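Local coordinates for hypothetical zinc-type alcohol dehydrogenase-like protein in PRE5-FET4 intergenic region (Saccharomyces cerevisiae, PDB 1PIW) that reduces a broad range of aromatic and aliphatic aldehydes to alcohols with NADPH, as a zinc-containing, homodimeric medium-chain alcohol dehydrogenase, at residues 147-161 against 311-325. Residues are numbered along the deposited sequence; the frame is centred on the assembly and turned at random.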
ATOM      1  N   VAL A 147     -25.627 -16.504   3.189  1.00 39.53           N
ATOM      2  CA  VAL A 147     -25.426 -16.362   4.618  1.00 40.73           C
ATOM      3  C   VAL A 147     -26.735 -16.254   5.359  1.00 42.97           C
ATOM      4  O   VAL A 147     -27.769 -15.918   4.782  1.00 43.00           O
ATOM      5  CB  VAL A 147     -24.582 -15.113   4.966  1.00 39.85           C
ATOM      6  CG1 VAL A 147     -23.154 -15.294   4.493  1.00 39.90           C
ATOM      7  CG2 VAL A 147     -25.196 -13.889   4.338  1.00 38.38           C
ATOM      8  N   PRO A 148     -26.712 -16.570   6.660  1.00 45.08           N
ATOM      9  CA  PRO A 148     -27.922 -16.490   7.474  1.00 44.95           C
ATOM     10  C   PRO A 148     -28.070 -15.029   7.888  1.00 45.87           C
ATOM     11  O   PRO A 148     -27.080 -14.335   8.093  1.00 46.44           O
ATOM     12  CB  PRO A 148     -27.601 -17.388   8.665  1.00 43.58           C
ATOM     13  CG  PRO A 148     -26.478 -18.270   8.174  1.00 43.45           C
ATOM     14  CD  PRO A 148     -25.661 -17.315   7.376  1.00 44.48           C
ATOM     15  N   ILE A 149     -29.294 -14.545   7.996  1.00 46.84           N
ATOM     16  CA  ILE A 149     -29.473 -13.169   8.406  1.00 47.76           C
ATOM     17  C   ILE A 149     -29.835 -13.182   9.882  1.00 48.03           C
ATOM     18  O   ILE A 149     -30.836 -13.780  10.273  1.00 48.10           O
ATOM     19  CB  ILE A 149     -30.607 -12.496   7.618  1.00 48.49           C
ATOM     20  CG1 ILE A 149     -30.449 -12.784   6.119  1.00 48.80           C
ATOM     21  CG2 ILE A 149     -30.617 -11.011   7.912  1.00 48.08           C
ATOM     22  CD1 ILE A 149     -29.088 -12.436   5.529  1.00 48.71           C
ATOM     23  N   PRO A 150     -29.007 -12.554  10.730  1.00 48.10           N
ATOM     24  CA  PRO A 150     -29.292 -12.519  12.164  1.00 49.06           C
ATOM     25  C   PRO A 150     -30.755 -12.154  12.388  1.00 51.14           C
ATOM     26  O   PRO A 150     -31.251 -11.163  11.842  1.00 52.50           O
ATOM     27  CB  PRO A 150     -28.336 -11.447  12.669  1.00 47.99           C
ATOM     28  CG  PRO A 150     -27.147 -11.672  11.826  1.00 47.23           C
ATOM     29  CD  PRO A 150     -27.737 -11.871  10.436  1.00 48.71           C
ATOM     30  N   GLU A 151     -31.447 -12.964  13.181  1.00 52.77           N
ATOM     31  CA  GLU A 151     -32.860 -12.737  13.456  1.00 54.55           C
ATOM     32  C   GLU A 151     -33.259 -11.294  13.732  1.00 53.09           C
ATOM     33  O   GLU A 151     -34.348 -10.889  13.347  1.00 51.49           O
ATOM     34  CB  GLU A 151     -33.323 -13.593  14.641  1.00 59.35           C
ATOM     35  CG  GLU A 151     -33.816 -15.006  14.298  1.00 66.01           C
ATOM     36  CD  GLU A 151     -34.384 -15.749  15.526  1.00 70.67           C
ATOM     37  OE1 GLU A 151     -35.192 -15.137  16.276  1.00 72.12           O
ATOM     38  OE2 GLU A 151     -34.029 -16.941  15.737  1.00 70.94           O
ATOM     39  N   ASN A 152     -32.391 -10.513  14.376  1.00 52.62           N
ATOM     40  CA  ASN A 152     -32.750  -9.137  14.724  1.00 52.78           C
ATOM     41  C   ASN A 152     -32.393  -7.988  13.783  1.00 52.98           C
ATOM     42  O   ASN A 152     -32.297  -6.841  14.228  1.00 54.26           O
ATOM     43  CB  ASN A 152     -32.223  -8.793  16.118  1.00 52.25           C
ATOM     44  CG  ASN A 152     -30.718  -8.770  16.179  1.00 52.11           C
ATOM     45  OD1 ASN A 152     -30.063  -9.747  15.820  1.00 51.29           O
ATOM     46  ND2 ASN A 152     -30.158  -7.655  16.638  1.00 50.05           N
ATOM     47  N   ILE A 153     -32.197  -8.266  12.500  1.00 52.24           N
ATOM     48  CA  ILE A 153     -31.894  -7.186  11.564  1.00 50.34           C
ATOM     49  C   ILE A 153     -33.001  -7.077  10.530  1.00 49.88           C
ATOM     50  O   ILE A 153     -33.227  -7.986   9.743  1.00 50.52           O
ATOM     51  CB  ILE A 153     -30.585  -7.405  10.796  1.00 49.12           C
ATOM     52  CG1 ILE A 153     -29.472  -7.873  11.728  1.00 48.45           C
ATOM     53  CG2 ILE A 153     -30.169  -6.104  10.156  1.00 48.80           C
ATOM     54  CD1 ILE A 153     -28.170  -8.149  11.002  1.00 45.62           C
ATOM     55  N   PRO A 154     -33.715  -5.960  10.521  1.00 49.36           N
ATOM     56  CA  PRO A 154     -34.789  -5.805   9.542  1.00 49.76           C
ATOM     57  C   PRO A 154     -34.247  -6.090   8.139  1.00 50.01           C
ATOM     58  O   PRO A 154     -33.196  -5.567   7.768  1.00 51.53           O
ATOM     59  CB  PRO A 154     -35.187  -4.345   9.707  1.00 49.91           C
ATOM     60  CG  PRO A 154     -34.854  -4.057  11.128  1.00 50.19           C
ATOM     61  CD  PRO A 154     -33.533  -4.736  11.313  1.00 49.82           C
ATOM     62  N   SER A 155     -34.945  -6.905   7.357  1.00 48.66           N
ATOM     63  CA  SER A 155     -34.475  -7.206   6.008  1.00 47.95           C
ATOM     64  C   SER A 155     -34.013  -6.003   5.186  1.00 47.62           C
ATOM     65  O   SER A 155     -32.962  -6.058   4.549  1.00 47.73           O
ATOM     66  CB  SER A 155     -35.546  -7.954   5.229  1.00 46.26           C
ATOM     67  OG  SER A 155     -35.633  -9.275   5.701  1.00 47.10           O
ATOM     68  N   HIS A 156     -34.782  -4.921   5.198  1.00 47.64           N
ATOM     69  CA  HIS A 156     -34.414  -3.744   4.420  1.00 48.53           C
ATOM     70  C   HIS A 156     -33.150  -3.053   4.934  1.00 48.88           C
ATOM     71  O   HIS A 156     -32.591  -2.176   4.265  1.00 49.03           O
ATOM     72  CB  HIS A 156     -35.583  -2.752   4.356  1.00 49.31           C
ATOM     73  CG  HIS A 156     -35.807  -1.975   5.618  1.00 50.85           C
ATOM     74  ND1 HIS A 156     -36.051  -2.574   6.834  1.00 50.52           N
ATOM     75  CD2 HIS A 156     -35.841  -0.639   5.844  1.00 50.60           C
ATOM     76  CE1 HIS A 156     -36.220  -1.642   7.755  1.00 51.35           C
ATOM     77  NE2 HIS A 156     -36.097  -0.459   7.181  1.00 50.13           N
ATOM     78  N   LEU A 157     -32.698  -3.460   6.115  1.00 48.88           N
ATOM     79  CA  LEU A 157     -31.484  -2.900   6.717  1.00 48.46           C
ATOM     80  C   LEU A 157     -30.340  -3.911   6.685  1.00 46.94           C
ATOM     81  O   LEU A 157     -29.185  -3.576   6.947  1.00 46.78           O
ATOM     82  CB  LEU A 157     -31.753  -2.480   8.167  1.00 48.76           C
ATOM     83  CG  LEU A 157     -32.165  -1.028   8.419  1.00 48.10           C
ATOM     84  CD1 LEU A 157     -33.121  -0.549   7.363  1.00 47.77           C
ATOM     85  CD2 LEU A 157     -32.795  -0.935   9.779  1.00 48.75           C
ATOM     86  N   ALA A 158     -30.669  -5.155   6.365  1.00 45.47           N
ATOM     87  CA  ALA A 158     -29.668  -6.202   6.301  1.00 43.91           C
ATOM     88  C   ALA A 158     -29.087  -6.261   4.899  1.00 42.86           C
ATOM     89  O   ALA A 158     -27.872  -6.328   4.717  1.00 42.55           O
ATOM     90  CB  ALA A 158     -30.296  -7.538   6.656  1.00 43.59           C
ATOM     91  N   ALA A 159     -29.978  -6.213   3.914  1.00 40.54           N
ATOM     92  CA  ALA A 159     -29.608  -6.298   2.510  1.00 37.53           C
ATOM     93  C   ALA A 159     -28.366  -5.533   2.068  1.00 35.40           C
ATOM     94  O   ALA A 159     -27.402  -6.131   1.613  1.00 36.53           O
ATOM     95  CB  ALA A 159     -30.792  -5.909   1.658  1.00 37.48           C
ATOM     96  N   PRO A 160     -28.361  -4.205   2.201  1.00 33.45           N
ATOM     97  CA  PRO A 160     -27.200  -3.417   1.785  1.00 32.47           C
ATOM     98  C   PRO A 160     -25.863  -3.896   2.318  1.00 32.78           C
ATOM     99  O   PRO A 160     -24.840  -3.771   1.653  1.00 32.30           O
ATOM    100  CB  PRO A 160     -27.542  -2.024   2.281  1.00 33.01           C
ATOM    101  CG  PRO A 160     -29.033  -1.995   2.139  1.00 34.47           C
ATOM    102  CD  PRO A 160     -29.427  -3.331   2.716  1.00 33.98           C
ATOM    103  N   LEU A 161     -25.868  -4.429   3.531  1.00 33.97           N
ATOM    104  CA  LEU A 161     -24.639  -4.918   4.151  1.00 33.11           C
ATOM    105  C   LEU A 161     -24.011  -5.986   3.282  1.00 32.55           C
ATOM    106  O   LEU A 161     -22.791  -6.080   3.181  1.00 33.03           O
ATOM    107  CB  LEU A 161     -24.937  -5.527   5.521  1.00 33.45           C
ATOM    108  CG  LEU A 161     -25.635  -4.665   6.572  1.00 34.34           C
ATOM    109  CD1 LEU A 161     -26.003  -5.535   7.770  1.00 34.42           C
ATOM    110  CD2 LEU A 161     -24.728  -3.524   6.991  1.00 31.57           C
ATOM    111  N   LEU A 311     -22.413  -9.137   9.693  1.00 39.22           N
ATOM    112  CA  LEU A 311     -23.785  -9.394  10.063  1.00 38.31           C
ATOM    113  C   LEU A 311     -23.883  -9.543  11.569  1.00 38.43           C
ATOM    114  O   LEU A 311     -24.859  -9.119  12.178  1.00 38.79           O
ATOM    115  CB  LEU A 311     -24.307 -10.648   9.363  1.00 36.14           C
ATOM    116  CG  LEU A 311     -24.764 -10.422   7.933  1.00 32.80           C
ATOM    117  CD1 LEU A 311     -25.541 -11.622   7.464  1.00 33.07           C
ATOM    118  CD2 LEU A 311     -25.637  -9.184   7.883  1.00 31.23           C
ATOM    119  N   LYS A 312     -22.864 -10.140  12.170  1.00 40.08           N
ATOM    120  CA  LYS A 312     -22.853 -10.327  13.621  1.00 43.02           C
ATOM    121  C   LYS A 312     -22.785  -8.966  14.312  1.00 42.67           C
ATOM    122  O   LYS A 312     -23.586  -8.666  15.189  1.00 42.65           O
ATOM    123  CB  LYS A 312     -21.652 -11.186  14.030  1.00 45.09           C
ATOM    124  CG  LYS A 312     -21.473 -11.393  15.525  1.00 44.89           C
ATOM    125  CD  LYS A 312     -20.212 -12.206  15.789  1.00 44.95           C
ATOM    126  CE  LYS A 312     -19.976 -12.422  17.271  1.00 45.28           C
ATOM    127  NZ  LYS A 312     -20.964 -13.368  17.847  1.00 46.66           N
ATOM    128  N   LEU A 313     -21.832  -8.146  13.888  1.00 42.33           N
ATOM    129  CA  LEU A 313     -21.644  -6.821  14.448  1.00 41.97           C
ATOM    130  C   LEU A 313     -22.875  -5.946  14.339  1.00 43.39           C
ATOM    131  O   LEU A 313     -23.365  -5.427  15.335  1.00 44.09           O
ATOM    132  CB  LEU A 313     -20.477  -6.137  13.758  1.00 40.53           C
ATOM    133  CG  LEU A 313     -20.329  -4.659  14.076  1.00 41.47           C
ATOM    134  CD1 LEU A 313     -20.305  -4.443  15.564  1.00 41.45           C
ATOM    135  CD2 LEU A 313     -19.052  -4.148  13.447  1.00 44.82           C
ATOM    136  N   VAL A 314     -23.371  -5.757  13.127  1.00 45.97           N
ATOM    137  CA  VAL A 314     -24.554  -4.931  12.950  1.00 47.21           C
ATOM    138  C   VAL A 314     -25.662  -5.428  13.870  1.00 47.43           C
ATOM    139  O   VAL A 314     -26.374  -4.637  14.472  1.00 48.01           O
ATOM    140  CB  VAL A 314     -25.043  -4.964  11.494  1.00 47.78           C
ATOM    141  CG1 VAL A 314     -26.408  -4.293  11.386  1.00 48.16           C
ATOM    142  CG2 VAL A 314     -24.034  -4.256  10.605  1.00 47.15           C
ATOM    143  N   SER A 315     -25.788  -6.744  13.980  1.00 46.89           N
ATOM    144  CA  SER A 315     -26.796  -7.357  14.833  1.00 47.51           C
ATOM    145  C   SER A 315     -26.563  -7.087  16.319  1.00 48.58           C
ATOM    146  O   SER A 315     -27.481  -6.720  17.045  1.00 48.84           O
ATOM    147  CB  SER A 315     -26.806  -8.860  14.610  1.00 47.71           C
ATOM    148  OG  SER A 315     -27.110  -9.528  15.819  1.00 48.27           O
ATOM    149  N   GLU A 316     -25.331  -7.294  16.766  1.00 49.43           N
ATOM    150  CA  GLU A 316     -24.965  -7.092  18.162  1.00 49.35           C
ATOM    151  C   GLU A 316     -24.961  -5.629  18.592  1.00 50.38           C
ATOM    152  O   GLU A 316     -25.754  -5.243  19.448  1.00 51.94           O
ATOM    153  CB  GLU A 316     -23.603  -7.748  18.448  1.00 47.56           C
ATOM    154  CG  GLU A 316     -23.718  -9.247  18.744  1.00 47.31           C
ATOM    155  CD  GLU A 316     -22.417 -10.033  18.559  1.00 47.74           C
ATOM    156  OE1 GLU A 316     -21.318  -9.429  18.524  1.00 49.10           O
ATOM    157  OE2 GLU A 316     -22.499 -11.277  18.461  1.00 46.38           O
ATOM    158  N   LYS A 317     -24.084  -4.808  18.021  1.00 50.73           N
ATOM    159  CA  LYS A 317     -24.057  -3.402  18.407  1.00 51.23           C
ATOM    160  C   LYS A 317     -25.218  -2.668  17.740  1.00 52.66           C
ATOM    161  O   LYS A 317     -25.232  -1.442  17.606  1.00 51.54           O
ATOM    162  CB  LYS A 317     -22.704  -2.768  18.066  1.00 50.11           C
ATOM    163  CG  LYS A 317     -21.554  -3.350  18.893  1.00 52.70           C
ATOM    164  CD  LYS A 317     -20.385  -2.376  19.095  1.00 55.47           C
ATOM    165  CE  LYS A 317     -20.734  -1.220  20.055  1.00 57.69           C
ATOM    166  NZ  LYS A 317     -19.621  -0.223  20.240  1.00 57.07           N
ATOM    167  N   ASP A 318     -26.200  -3.462  17.332  1.00 55.34           N
ATOM    168  CA  ASP A 318     -27.423  -2.980  16.704  1.00 58.25           C
ATOM    169  C   ASP A 318     -27.268  -1.788  15.759  1.00 58.08           C
ATOM    170  O   ASP A 318     -27.688  -0.675  16.081  1.00 59.18           O
ATOM    171  CB  ASP A 318     -28.434  -2.632  17.791  1.00 60.34           C
ATOM    172  CG  ASP A 318     -29.839  -2.527  17.257  1.00 63.24           C
ATOM    173  OD1 ASP A 318     -30.372  -3.559  16.783  1.00 64.01           O
ATOM    174  OD2 ASP A 318     -30.402  -1.411  17.311  1.00 65.11           O
ATOM    175  N   ILE A 319     -26.690  -2.027  14.585  1.00 57.40           N
ATOM    176  CA  ILE A 319     -26.484  -0.960  13.612  1.00 55.63           C
ATOM    177  C   ILE A 319     -27.711  -0.746  12.737  1.00 54.09           C
ATOM    178  O   ILE A 319     -28.310  -1.694  12.241  1.00 52.63           O
ATOM    179  CB  ILE A 319     -25.287  -1.258  12.683  1.00 55.44           C
ATOM    180  CG1 ILE A 319     -24.105  -1.798  13.489  1.00 54.22           C
ATOM    181  CG2 ILE A 319     -24.870   0.017  11.964  1.00 53.99           C
ATOM    182  CD1 ILE A 319     -23.562  -0.814  14.472  1.00 54.29           C
ATOM    183  N   LYS A 320     -28.072   0.515  12.552  1.00 53.67           N
ATOM    184  CA  LYS A 320     -29.214   0.882  11.729  1.00 54.04           C
ATOM    185  C   LYS A 320     -28.717   1.833  10.632  1.00 51.81           C
ATOM    186  O   LYS A 320     -28.488   3.019  10.880  1.00 50.31           O
ATOM    187  CB  LYS A 320     -30.289   1.539  12.618  1.00 57.00           C
ATOM    188  CG  LYS A 320     -31.450   2.243  11.897  1.00 61.07           C
ATOM    189  CD  LYS A 320     -31.131   3.734  11.612  1.00 65.09           C
ATOM    190  CE  LYS A 320     -32.309   4.510  10.981  1.00 64.49           C
ATOM    191  NZ  LYS A 320     -31.917   5.908  10.601  1.00 62.07           N
ATOM    192  N   ILE A 321     -28.527   1.304   9.424  1.00 49.80           N
ATOM    193  CA  ILE A 321     -28.042   2.128   8.320  1.00 48.13           C
ATOM    194  C   ILE A 321     -29.143   2.956   7.704  1.00 47.36           C
ATOM    195  O   ILE A 321     -30.325   2.738   7.963  1.00 47.64           O
ATOM    196  CB  ILE A 321     -27.412   1.297   7.200  1.00 47.24           C
ATOM    197  CG1 ILE A 321     -28.427   0.292   6.674  1.00 47.87           C
ATOM    198  CG2 ILE A 321     -26.171   0.601   7.708  1.00 47.56           C
ATOM    199  CD1 ILE A 321     -27.960  -0.460   5.448  1.00 48.23           C
ATOM    200  N   TRP A 322     -28.743   3.904   6.869  1.00 46.27           N
ATOM    201  CA  TRP A 322     -29.690   4.789   6.220  1.00 45.12           C
ATOM    202  C   TRP A 322     -30.190   4.237   4.883  1.00 44.92           C
ATOM    203  O   TRP A 322     -29.486   4.270   3.872  1.00 45.32           O
ATOM    204  CB  TRP A 322     -29.044   6.159   6.029  1.00 44.59           C
ATOM    205  CG  TRP A 322     -28.707   6.867   7.314  1.00 42.19           C
ATOM    206  CD1 TRP A 322     -28.280   6.297   8.472  1.00 42.21           C
ATOM    207  CD2 TRP A 322     -28.658   8.284   7.524  1.00 42.41           C
ATOM    208  NE1 TRP A 322     -27.955   7.267   9.391  1.00 42.33           N
ATOM    209  CE2 TRP A 322     -28.177   8.497   8.835  1.00 42.68           C
ATOM    210  CE3 TRP A 322     -28.970   9.397   6.729  1.00 42.12           C
ATOM    211  CZ2 TRP A 322     -27.996   9.778   9.376  1.00 44.19           C
ATOM    212  CZ3 TRP A 322     -28.790  10.677   7.263  1.00 44.12           C
ATOM    213  CH2 TRP A 322     -28.305  10.855   8.577  1.00 44.32           C
ATOM    214  N   VAL A 323     -31.424   3.741   4.899  1.00 44.34           N
ATOM    215  CA  VAL A 323     -32.069   3.161   3.726  1.00 42.90           C
ATOM    216  C   VAL A 323     -33.437   3.779   3.416  1.00 42.06           C
ATOM    217  O   VAL A 323     -34.174   4.190   4.306  1.00 41.16           O
ATOM    218  CB  VAL A 323     -32.277   1.642   3.922  1.00 41.68           C
ATOM    219  CG1 VAL A 323     -33.094   1.065   2.792  1.00 43.12           C
ATOM    220  CG2 VAL A 323     -30.949   0.953   3.991  1.00 42.95           C
ATOM    221  N   GLU A 324     -33.759   3.863   2.136  1.00 41.57           N
ATOM    222  CA  GLU A 324     -35.058   4.354   1.725  1.00 43.55           C
ATOM    223  C   GLU A 324     -35.617   3.158   0.978  1.00 42.82           C
ATOM    224  O   GLU A 324     -34.852   2.374   0.423  1.00 42.54           O
ATOM    225  CB  GLU A 324     -34.937   5.564   0.800  1.00 45.69           C
ATOM    226  CG  GLU A 324     -36.274   6.032   0.231  1.00 47.90           C
ATOM    227  CD  GLU A 324     -36.193   7.407  -0.422  1.00 50.08           C
ATOM    228  OE1 GLU A 324     -37.189   7.807  -1.061  1.00 49.92           O
ATOM    229  OE2 GLU A 324     -35.146   8.090  -0.292  1.00 50.42           O
ATOM    230  N   THR A 325     -36.928   2.984   0.972  1.00 41.74           N
ATOM    231  CA  THR A 325     -37.461   1.831   0.282  1.00 42.32           C
ATOM    232  C   THR A 325     -38.350   2.186  -0.892  1.00 42.48           C
ATOM    233  O   THR A 325     -39.074   3.177  -0.867  1.00 42.94           O
ATOM    234  CB  THR A 325     -38.201   0.890   1.250  1.00 41.95           C
ATOM    235  OG1 THR A 325     -39.141   1.633   2.027  1.00 43.51           O
ATOM    236  CG2 THR A 325     -37.222   0.235   2.182  1.00 41.28           C
TER
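Leu311, on the last turns of helix 304-316, divides its two methyls between partners in 147-161. CD1 of Leu311 meets CG2 of Val147 at 3.9 Å and also CD of Pro150, whose ring crosses the leucine at about a right angle. CD2 of Leu311 rests on CD1 of Leu161 at 3.7 Å and approaches CD1 of Ile153. A forked, wholly apolar side chain suits a place walled by such neighbours. An alanine here would probably leave CG2 of Val147 and CD1 of Leu161 without these methyls, opening a gap between them. One turn on, Val314 lays CG2 against the same methyl of Leu161.

Beside this apolar patch, Asn152 grips Ser315 twice. Ser315 OG donates to Asn152 OD1 (3.0 Å), lying in the carbonyl plane on a lone pair, while Asn152 ND2 donates to Ser315 O at 2.9 Å, with an N-H...O angle of 156°. Asparagine suits because its amide both accepts and donates, which fixes its rotation; serine offers a short hydroxyl beside the helix backbone. The type I turn Pro150-Ile153 presents Asn152.

Farther along, with CG1 of Ile321 between backbone N and carbonyl carbon (chi1 58°) and the chain extended beyond it, CD1 reaches CB of Pro160 (3.6 Å) and O of Leu157. Leu157 packs CG on CG1 of Ile321 and CD1 on CB of Val323. Both Val323 methyls lie against His156 O, which Thr350 OG1 hydrogen-bonds; CG2 also touches Pro160 CG. Helix 190-202 backs this cluster through Met194 and Leu197.

Strand 323-327 pairs in parallel with 348-352, itself antiparallel to 35-45, and so belongs to the catalytic-domain sheet. This is consistent with a chain already back from the Rossmann-type domain, in the two-domain architecture of zinc-containing medium-chain alcohol dehydrogenases.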